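Long-range contacts in 2-dehydropantoate 2-reductase (Bacillus subtilis, PDB 3EGO), which probably catalyses the NADPH-dependent reduction of 2-dehydropantoate to (R)-pantoate, the second step in making pantoate for pantothenate biosynthesis: residues A[113-121]-A[149-157]; A[258-269]-A[282-293]. All coordinates share one frame; numbering follows the deposited sequence.

Contact 1: residues A[113-121]-A[149-157]; sequences VGHSIYVGI and DAEPDRLNI
In the Rossmann-type nucleotide-binding domain, the start of strand 116-128 is covered by the loop that runs from strand 142-146 to strand 168-170, and Tyr118 is the residue on which that loop settles. The tyrosine hydroxyl donates a short hydrogen bond to the backbone oxygen of Glu151, OH to O 2.6 Å, arriving 46° out of the carbonyl plane. The opposite face of that plane receives the backbone N of Arg154, so two donors grip one carbonyl and pin the turn at its first residue. Over one ring face lies Leu155, whose CD1 stands 4.0 Å from the ring centroid and only 13° off the normal, a CH-pi contact. Ala150 fills the angle between ring and strand, its CB 3.7 Å from Tyr118 CE1 and 3.4 Å from the backbone O of Ile117. In Tyr118 a chi1 of -53° sets CG anti to the carbonyl carbon, and the hydroxyl then reaches the turn. A phenylalanine here would probably keep the leucine contact but leave the Glu151 carbonyl with one donor fewer and the turn less firmly held. Arg154 crosses the tyrosine at about a right angle, its guanidinium nearly coplanar with the ring, and its NE is hydrogen-bonded to Asn94. A water joins Ser116 OG to the backbone N of Glu151, 2.6 Å from the latter. Along the sheet, Tyr118 pairs through its backbone with Ile95 and Phe97 of strand 94-97, Leu155 touches Asn94, and Ile117 packs on Leu108 of helix 103-109.

Contact 2: residues A[258-269]-A[282-293]; sequences QTEADAIIGYLL and LEFLYGSIKALE
Helices 261-269 and 282-291 run roughly antiparallel, their axes 9.8 Å apart at closest approach and inclined at 146°, the first widened by a pi-type turn at 262-266. Tyr286 illustrates knobs-into-holes packing: its side chain enters a hole formed by Ala261, Ile265, Gly266 and Leu269. With CG anti to the backbone N (chi1 -177°), the ring reaches across the interface, Leu269 CD1 lying 3.5 Å from its CG, and its OH donates to Asp262 OD1 at 2.5 Å, from the syn side but tilted 32° out of the carboxylate plane. Lys290 lays CG over the centre of one ring face, then bends to bring NZ 3.1 Å from both OD1 and OD2 of Asp262, a salt bridge whose individual hydrogen bonds are weak; OD1 is thus shared with the tyrosine. A longer, weak bond from NZ to Glu293 OE2 extends the network, and the lysine probably eases repulsion between the two acids. The other oxygen of Glu293, OE1, accepts from both N and OG1 of Thr259, each at 3.0 Å; OG1 in turn accepts from the backbone N of Ala261, making an ST turn at the helix start. At the opposite end, Leu282 CB meets Leu269 CD2 at 3.8 Å, while its CD2 touches Ile265 and Leu268. N-cap Glu260, a likely NADP(+) ligand, bonds to Asn100. Helices 174-195 and 206-223 back the pair through Leu285, and Phe284 stacks on Phe211 of the second subunit.

In the fold
Followed from the N terminus, the two contacts come in series, contact 1 closing before contact 2 opens. Contact 1 returns the chain to the start of strand 116-128 after an excursion through strands 133-138 and 142-146, so it fastens the loop leading to strand 168-170 onto the start of a strand inside the sheet. The chain then enters the helical C-terminal domain at helix 174-195, and contact 2 folds its last two helices back on each other. The centres of contact 1 and contact 2 lie 30 Å apart on opposite sides of the chain's centre, without touching. Contact 1 sits away from the predicted cofactor and substrate positions; contact 2 borders the probable cofactor and substrate sites between the domains.

Contact 1: residues A[113-121]-A[149-157]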
loop_
_atom_site.group_PDB
_atom_site.type_symbol
_atom_site.label_atom_id
_atom_site.label_comp_id
_atom_site.label_asym_id
_atom_site.label_seq_id
_atom_site.Cartn_x
_atom_site.Cartn_y
_atom_site.Cartn_z
ATOM N N VAL A 113 -34.219 -20.475 -3.028
ATOM C CA VAL A 113 -34.000 -21.899 -3.272
ATOM C C VAL A 113 -34.708 -22.731 -2.216
ATOM O O VAL A 113 -35.133 -22.211 -1.174
ATOM C CB VAL A 113 -32.490 -22.277 -3.284
ATOM C CG1 VAL A 113 -31.818 -21.754 -4.553
ATOM C CG2 VAL A 113 -31.788 -21.764 -2.028
ATOM N N GLY A 114 -34.857 -24.018 -2.483
ATOM C CA GLY A 114 -35.461 -24.893 -1.486
ATOM C C GLY A 114 -34.430 -25.536 -0.581
ATOM O O GLY A 114 -34.716 -26.521 0.112
ATOM N N HIS A 115 -33.219 -24.989 -0.595
ATOM C CA HIS A 115 -32.122 -25.560 0.181
ATOM C C HIS A 115 -32.220 -25.119 1.632
ATOM O O HIS A 115 -32.730 -24.029 1.924
ATOM C CB HIS A 115 -30.790 -25.096 -0.406
ATOM C CG HIS A 115 -30.410 -25.780 -1.682
ATOM N ND1 HIS A 115 -30.493 -27.146 -1.851
ATOM C CD2 HIS A 115 -29.906 -25.287 -2.838
ATOM C CE1 HIS A 115 -30.062 -27.462 -3.060
ATOM N NE2 HIS A 115 -29.705 -26.349 -3.680
ATOM N N SER A 116 -31.762 -25.965 2.552
ATOM C CA SER A 116 -31.562 -25.533 3.933
ATOM C C SER A 116 -30.156 -24.983 4.051
ATOM O O SER A 116 -29.195 -25.712 3.858
ATOM C CB SER A 116 -31.707 -26.698 4.917
ATOM O OG SER A 116 -33.001 -27.297 4.863
ATOM N N ILE A 117 -30.037 -23.722 4.438
ATOM C CA ILE A 117 -28.754 -23.048 4.441
ATOM C C ILE A 117 -28.202 -22.879 5.824
ATOM O O ILE A 117 -28.876 -22.360 6.720
ATOM C CB ILE A 117 -28.836 -21.677 3.795
ATOM C CG1 ILE A 117 -29.489 -21.781 2.418
ATOM C CG2 ILE A 117 -27.414 -21.052 3.682
ATOM C CD1 ILE A 117 -28.782 -22.734 1.471
ATOM N N TYR A 118 -26.943 -23.300 5.962
ATOM C CA TYR A 118 -26.182 -23.173 7.178
ATOM C C TYR A 118 -24.892 -22.441 6.853
ATOM O O TYR A 118 -24.366 -22.519 5.731
ATOM C CB TYR A 118 -25.892 -24.558 7.785
ATOM C CG TYR A 118 -27.181 -25.348 7.955
ATOM C CD1 TYR A 118 -28.000 -25.169 9.081
ATOM C CD2 TYR A 118 -27.612 -26.209 6.962
ATOM C CE1 TYR A 118 -29.214 -25.871 9.198
ATOM C CE2 TYR A 118 -28.812 -26.910 7.071
ATOM C CZ TYR A 118 -29.607 -26.740 8.192
ATOM O OH TYR A 118 -30.794 -27.449 8.256
ATOM N N VAL A 119 -24.363 -21.808 7.873
ATOM C CA VAL A 119 -23.232 -20.926 7.742
ATOM C C VAL A 119 -22.299 -21.222 8.926
ATOM O O VAL A 119 -22.774 -21.486 10.018
ATOM C CB VAL A 119 -23.895 -19.505 7.754
ATOM C CG1 VAL A 119 -23.658 -18.685 9.013
ATOM C CG2 VAL A 119 -23.927 -18.801 6.343
ATOM N N GLY A 120 -20.980 -21.213 8.720
ATOM C CA GLY A 120 -20.052 -21.493 9.821
ATOM C C GLY A 120 -18.648 -20.976 9.629
ATOM O O GLY A 120 -18.312 -20.455 8.576
ATOM N N ILE A 121 -17.844 -21.090 10.665
ATOM C CA ILE A 121 -16.473 -20.676 10.586
ATOM C C ILE A 121 -15.578 -21.841 10.951
ATOM O O ILE A 121 -15.957 -22.743 11.712
ATOM C CB ILE A 121 -16.166 -19.498 11.507
ATOM C CG1 ILE A 121 -16.452 -19.869 12.965
ATOM C CG2 ILE A 121 -16.999 -18.255 11.073
ATOM C CD1 ILE A 121 -16.042 -18.745 13.913
ATOM N N ASP A 149 -34.258 -19.514 7.885
ATOM C CA ASP A 149 -35.210 -20.374 8.565
ATOM C C ASP A 149 -34.852 -21.853 8.476
ATOM O O ASP A 149 -35.740 -22.712 8.432
ATOM C CB ASP A 149 -36.604 -20.160 7.972
ATOM N N ALA A 150 -33.561 -22.166 8.426
ATOM C CA ALA A 150 -33.184 -23.564 8.355
ATOM C C ALA A 150 -33.260 -24.231 9.726
ATOM O O ALA A 150 -32.929 -23.638 10.760
ATOM C CB ALA A 150 -31.787 -23.753 7.697
ATOM N N GLU A 151 -33.687 -25.488 9.699
ATOM C CA GLU A 151 -33.879 -26.312 10.863
ATOM C C GLU A 151 -32.557 -26.943 11.310
ATOM O O GLU A 151 -32.002 -27.772 10.591
ATOM C CB GLU A 151 -34.820 -27.443 10.433
ATOM C CG GLU A 151 -35.226 -28.376 11.500
ATOM C CD GLU A 151 -35.954 -29.584 10.916
ATOM O OE1 GLU A 151 -36.102 -30.566 11.645
ATOM O OE2 GLU A 151 -36.371 -29.539 9.742
ATOM N N PRO A 152 -32.051 -26.559 12.493
ATOM C CA PRO A 152 -30.740 -27.026 12.938
ATOM C C PRO A 152 -30.711 -28.531 13.083
ATOM O O PRO A 152 -29.689 -29.169 12.780
ATOM C CB PRO A 152 -30.566 -26.377 14.310
ATOM C CG PRO A 152 -31.598 -25.310 14.397
ATOM C CD PRO A 152 -32.686 -25.635 13.446
ATOM N N ASP A 153 -31.833 -29.113 13.513
ATOM C CA ASP A 153 -31.846 -30.543 13.822
ATOM C C ASP A 153 -31.489 -31.373 12.599
ATOM O O ASP A 153 -30.971 -32.465 12.730
ATOM C CB ASP A 153 -33.192 -30.973 14.417
ATOM C CG ASP A 153 -33.351 -30.529 15.862
ATOM O OD1 ASP A 153 -32.329 -30.181 16.537
ATOM O OD2 ASP A 153 -34.510 -30.552 16.322
ATOM N N ARG A 154 -31.733 -30.831 11.410
ATOM C CA ARG A 154 -31.351 -31.526 10.175
ATOM C C ARG A 154 -29.901 -32.026 10.150
ATOM O O ARG A 154 -29.607 -33.031 9.510
ATOM C CB ARG A 154 -31.644 -30.665 8.930
ATOM C CG ARG A 154 -33.079 -30.758 8.450
ATOM C CD ARG A 154 -33.365 -29.884 7.232
ATOM N NE ARG A 154 -32.862 -30.410 5.963
ATOM C CZ ARG A 154 -33.434 -31.390 5.261
ATOM N NH1 ARG A 154 -34.513 -32.017 5.728
ATOM N NH2 ARG A 154 -32.910 -31.765 4.097
ATOM N N LEU A 155 -29.000 -31.351 10.857
ATOM C CA LEU A 155 -27.603 -31.793 10.861
ATOM C C LEU A 155 -27.192 -32.680 12.034
ATOM O O LEU A 155 -26.006 -33.003 12.166
ATOM C CB LEU A 155 -26.657 -30.610 10.752
ATOM C CG LEU A 155 -26.886 -29.699 9.546
ATOM C CD1 LEU A 155 -25.796 -28.671 9.469
ATOM C CD2 LEU A 155 -27.039 -30.471 8.210
ATOM N N ASN A 156 -28.169 -33.085 12.859
ATOM C CA ASN A 156 -27.926 -33.853 14.093
ATOM C C ASN A 156 -27.259 -35.179 13.844
ATOM O O ASN A 156 -26.282 -35.516 14.512
ATOM C CB ASN A 156 -29.252 -34.164 14.839
ATOM C CG ASN A 156 -29.805 -32.977 15.629
ATOM O OD1 ASN A 156 -29.149 -31.938 15.783
ATOM N ND2 ASN A 156 -31.036 -33.140 16.151
ATOM N N ILE A 157 -27.797 -35.947 12.904
ATOM C CA ILE A 157 -27.269 -37.275 12.652
ATOM C C ILE A 157 -25.936 -37.097 11.973
ATOM O O ILE A 157 -24.952 -37.734 12.365
ATOM C CB ILE A 157 -28.253 -38.176 11.847
ATOM C CG1 ILE A 157 -29.495 -38.480 12.685
ATOM C CG2 ILE A 157 -27.605 -39.491 11.474
ATOM C CD1 ILE A 157 -30.627 -39.136 11.877
HETATM O O HOH W 1 -34.685 -26.382 7.528
#

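Contact 2: residues A[258-269]-A[282-293]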
loop_
_atom_site.group_PDB
_atom_site.type_symbol
_atom_site.label_atom_id
_atom_site.label_comp_id
_atom_site.label_asym_id
_atom_site.label_seq_id
_atom_site.Cartn_x
_atom_site.Cartn_y
_atom_site.Cartn_z
ATOM N N GLN A 258 -5.023 -13.152 -6.191
ATOM C CA GLN A 258 -6.213 -12.435 -5.778
ATOM C C GLN A 258 -6.368 -12.616 -4.273
ATOM O O GLN A 258 -6.044 -13.677 -3.704
ATOM C CB GLN A 258 -7.457 -12.936 -6.505
ATOM C CG GLN A 258 -8.510 -11.850 -6.665
ATOM C CD GLN A 258 -9.811 -12.338 -7.266
ATOM O OE1 GLN A 258 -9.887 -13.432 -7.834
ATOM N NE2 GLN A 258 -10.854 -11.523 -7.132
ATOM N N THR A 259 -6.829 -11.565 -3.612
ATOM C CA THR A 259 -6.969 -11.618 -2.180
ATOM C C THR A 259 -8.443 -11.818 -1.834
ATOM O O THR A 259 -9.302 -11.883 -2.710
ATOM C CB THR A 259 -6.504 -10.317 -1.530
ATOM O OG1 THR A 259 -7.515 -9.327 -1.739
ATOM C CG2 THR A 259 -5.207 -9.835 -2.131
ATOM N N GLU A 260 -8.731 -11.902 -0.541
ATOM C CA GLU A 260 -10.117 -11.924 -0.074
ATOM C C GLU A 260 -10.634 -10.515 0.267
ATOM O O GLU A 260 -11.463 -10.363 1.160
ATOM C CB GLU A 260 -10.201 -12.803 1.162
ATOM C CG GLU A 260 -9.681 -14.225 0.930
ATOM C CD GLU A 260 -9.668 -15.064 2.207
ATOM O OE1 GLU A 260 -9.348 -14.528 3.299
ATOM O OE2 GLU A 260 -9.998 -16.257 2.098
ATOM N N ALA A 261 -10.070 -9.482 -0.364
ATOM C CA ALA A 261 -10.532 -8.095 -0.124
ATOM C C ALA A 261 -12.044 -7.948 -0.342
ATOM O O ALA A 261 -12.757 -7.270 0.441
ATOM C CB ALA A 261 -9.748 -7.103 -1.034
ATOM N N ASP A 262 -12.575 -8.542 -1.397
ATOM C CA ASP A 262 -14.001 -8.322 -1.653
ATOM C C ASP A 262 -14.865 -8.955 -0.568
ATOM O O ASP A 262 -15.887 -8.378 -0.169
ATOM C CB ASP A 262 -14.432 -8.864 -3.006
ATOM C CG ASP A 262 -13.888 -8.072 -4.155
ATOM O OD1 ASP A 262 -13.519 -6.898 -3.958
ATOM O OD2 ASP A 262 -13.829 -8.645 -5.263
ATOM N N ALA A 263 -14.454 -10.132 -0.092
ATOM C CA ALA A 263 -15.242 -10.881 0.901
ATOM C C ALA A 263 -15.092 -10.318 2.301
ATOM O O ALA A 263 -16.007 -10.400 3.107
ATOM C CB ALA A 263 -14.862 -12.356 0.882
ATOM N N ILE A 264 -13.947 -9.731 2.599
ATOM C CA ILE A 264 -13.723 -9.143 3.909
ATOM C C ILE A 264 -14.112 -7.671 3.906
ATOM O O ILE A 264 -14.971 -7.232 4.705
ATOM C CB ILE A 264 -12.272 -9.276 4.355
ATOM C CG1 ILE A 264 -11.857 -10.753 4.499
ATOM C CG2 ILE A 264 -12.019 -8.523 5.643
ATOM C CD1 ILE A 264 -12.185 -11.352 5.823
ATOM N N ILE A 265 -13.463 -6.892 3.045
ATOM C CA ILE A 265 -13.630 -5.448 3.111
ATOM C C ILE A 265 -14.819 -4.994 2.311
ATOM O O ILE A 265 -15.546 -4.092 2.760
ATOM C CB ILE A 265 -12.385 -4.660 2.583
ATOM C CG1 ILE A 265 -11.076 -5.195 3.177
ATOM C CG2 ILE A 265 -12.552 -3.160 2.887
ATOM C CD1 ILE A 265 -9.854 -4.745 2.398
ATOM N N GLY A 266 -14.977 -5.570 1.115
ATOM C CA GLY A 266 -16.030 -5.188 0.168
ATOM C C GLY A 266 -17.412 -5.356 0.776
ATOM O O GLY A 266 -18.378 -4.627 0.443
ATOM N N TYR A 267 -17.518 -6.311 1.684
ATOM C CA TYR A 267 -18.794 -6.491 2.395
ATOM C C TYR A 267 -19.094 -5.359 3.397
ATOM O O TYR A 267 -20.231 -4.861 3.475
ATOM C CB TYR A 267 -18.824 -7.858 3.071
ATOM C CG TYR A 267 -19.876 -7.973 4.132
ATOM C CD1 TYR A 267 -21.141 -8.445 3.829
ATOM C CD2 TYR A 267 -19.591 -7.646 5.435
ATOM C CE1 TYR A 267 -22.116 -8.567 4.806
ATOM C CE2 TYR A 267 -20.552 -7.768 6.424
ATOM C CZ TYR A 267 -21.816 -8.216 6.096
ATOM O OH TYR A 267 -22.802 -8.337 7.069
ATOM N N LEU A 268 -18.090 -4.975 4.183
ATOM C CA LEU A 268 -18.182 -3.829 5.057
ATOM C C LEU A 268 -18.518 -2.556 4.249
ATOM O O LEU A 268 -19.344 -1.741 4.675
ATOM C CB LEU A 268 -16.878 -3.642 5.817
ATOM C CG LEU A 268 -16.660 -4.708 6.908
ATOM C CD1 LEU A 268 -15.236 -4.718 7.398
ATOM C CD2 LEU A 268 -17.587 -4.462 8.103
ATOM N N LEU A 269 -17.904 -2.403 3.081
ATOM C CA LEU A 269 -18.170 -1.197 2.267
ATOM C C LEU A 269 -19.638 -1.144 1.834
ATOM O O LEU A 269 -20.271 -0.094 1.945
ATOM C CB LEU A 269 -17.233 -1.109 1.070
ATOM C CG LEU A 269 -15.741 -0.989 1.482
ATOM C CD1 LEU A 269 -14.872 -0.862 0.232
ATOM C CD2 LEU A 269 -15.474 0.173 2.414
ATOM N N LEU A 282 -11.395 2.033 5.682
ATOM C CA LEU A 282 -11.709 0.821 4.916
ATOM C C LEU A 282 -11.693 1.047 3.398
ATOM O O LEU A 282 -11.283 0.183 2.626
ATOM C CB LEU A 282 -13.074 0.259 5.366
ATOM C CG LEU A 282 -13.092 -0.382 6.760
ATOM C CD1 LEU A 282 -14.529 -0.499 7.235
ATOM C CD2 LEU A 282 -12.461 -1.754 6.712
ATOM N N GLU A 283 -12.170 2.201 2.941
ATOM C CA GLU A 283 -12.243 2.417 1.509
ATOM C C GLU A 283 -10.821 2.572 0.947
ATOM O O GLU A 283 -10.508 2.112 -0.163
ATOM C CB GLU A 283 -13.015 3.708 1.249
ATOM C CG GLU A 283 -13.495 3.860 -0.141
ATOM C CD GLU A 283 -14.907 3.385 -0.254
ATOM O OE1 GLU A 283 -15.087 2.273 -0.768
ATOM O OE2 GLU A 283 -15.827 4.117 0.188
ATOM N N PHE A 284 -9.959 3.242 1.686
ATOM C CA PHE A 284 -8.591 3.473 1.195
ATOM C C PHE A 284 -7.813 2.123 1.123
ATOM O O PHE A 284 -7.061 1.836 0.180
ATOM C CB PHE A 284 -7.828 4.444 2.114
ATOM C CG PHE A 284 -6.437 4.776 1.584
ATOM C CD1 PHE A 284 -6.282 5.765 0.616
ATOM C CD2 PHE A 284 -5.333 4.037 1.972
ATOM C CE1 PHE A 284 -5.017 6.053 0.088
ATOM C CE2 PHE A 284 -4.073 4.298 1.455
ATOM C CZ PHE A 284 -3.914 5.282 0.492
ATOM N N LEU A 285 -7.994 1.310 2.154
ATOM C CA LEU A 285 -7.380 -0.008 2.198
ATOM C C LEU A 285 -7.836 -0.882 1.037
ATOM O O LEU A 285 -7.026 -1.523 0.383
ATOM C CB LEU A 285 -7.733 -0.666 3.535
ATOM C CG LEU A 285 -7.092 -0.037 4.774
ATOM C CD1 LEU A 285 -7.680 -0.631 6.106
ATOM C CD2 LEU A 285 -5.587 -0.245 4.748
ATOM N N TYR A 286 -9.146 -0.919 0.814
ATOM C CA TYR A 286 -9.749 -1.657 -0.274
ATOM C C TYR A 286 -9.191 -1.176 -1.608
ATOM O O TYR A 286 -8.745 -1.978 -2.423
ATOM C CB TYR A 286 -11.276 -1.494 -0.231
ATOM C CG TYR A 286 -12.025 -2.291 -1.283
ATOM C CD1 TYR A 286 -12.166 -3.668 -1.177
ATOM C CD2 TYR A 286 -12.565 -1.665 -2.397
ATOM C CE1 TYR A 286 -12.845 -4.403 -2.165
ATOM C CE2 TYR A 286 -13.234 -2.380 -3.385
ATOM C CZ TYR A 286 -13.370 -3.753 -3.257
ATOM O OH TYR A 286 -14.040 -4.467 -4.232
ATOM N N GLY A 287 -9.224 0.128 -1.851
ATOM C CA GLY A 287 -8.710 0.632 -3.129
ATOM C C GLY A 287 -7.238 0.248 -3.333
ATOM O O GLY A 287 -6.844 -0.129 -4.416
ATOM N N SER A 288 -6.430 0.313 -2.281
ATOM C CA SER A 288 -4.999 0.034 -2.402
ATOM C C SER A 288 -4.717 -1.434 -2.616
ATOM O O SER A 288 -3.800 -1.796 -3.338
ATOM C CB SER A 288 -4.230 0.459 -1.142
ATOM O OG SER A 288 -4.417 1.830 -0.855
ATOM N N ILE A 289 -5.446 -2.293 -1.919
ATOM C CA ILE A 289 -5.263 -3.744 -2.151
ATOM C C ILE A 289 -5.762 -4.138 -3.547
ATOM O O ILE A 289 -5.110 -4.906 -4.282
ATOM C CB ILE A 289 -6.021 -4.605 -1.110
ATOM C CG1 ILE A 289 -5.591 -4.288 0.314
ATOM C CG2 ILE A 289 -5.836 -6.080 -1.450
ATOM C CD1 ILE A 289 -4.140 -4.386 0.528
ATOM N N LYS A 290 -6.940 -3.652 -3.908
ATOM C CA LYS A 290 -7.475 -3.880 -5.257
ATOM C C LYS A 290 -6.561 -3.382 -6.374
ATOM O O LYS A 290 -6.475 -4.009 -7.445
ATOM C CB LYS A 290 -8.850 -3.234 -5.437
ATOM C CG LYS A 290 -9.978 -3.892 -4.590
ATOM C CD LYS A 290 -10.113 -5.388 -4.892
ATOM C CE LYS A 290 -10.922 -5.630 -6.163
ATOM N NZ LYS A 290 -11.411 -7.030 -6.186
ATOM N N ALA A 291 -5.902 -2.253 -6.151
ATOM C CA ALA A 291 -4.992 -1.687 -7.140
ATOM C C ALA A 291 -3.897 -2.683 -7.484
ATOM O O ALA A 291 -3.379 -2.679 -8.589
ATOM C CB ALA A 291 -4.379 -0.416 -6.610
ATOM N N LEU A 292 -3.539 -3.518 -6.513
ATOM C CA LEU A 292 -2.470 -4.507 -6.671
ATOM C C LEU A 292 -2.877 -5.690 -7.555
ATOM O O LEU A 292 -2.010 -6.400 -8.076
ATOM C CB LEU A 292 -2.032 -5.009 -5.289
ATOM C CG LEU A 292 -1.443 -3.927 -4.389
ATOM C CD1 LEU A 292 -1.099 -4.421 -2.996
ATOM C CD2 LEU A 292 -0.232 -3.319 -5.055
ATOM N N GLU A 293 -4.188 -5.894 -7.704
ATOM C CA GLU A 293 -4.770 -6.948 -8.542
ATOM C C GLU A 293 -5.085 -6.445 -9.957
ATOM O O GLU A 293 -4.280 -5.751 -10.604
ATOM C CB GLU A 293 -6.077 -7.466 -7.915
ATOM C CG GLU A 293 -5.934 -8.104 -6.533
ATOM C CD GLU A 293 -7.288 -8.372 -5.833
ATOM O OE1 GLU A 293 -7.233 -8.750 -4.637
ATOM O OE2 GLU A 293 -8.382 -8.215 -6.467
#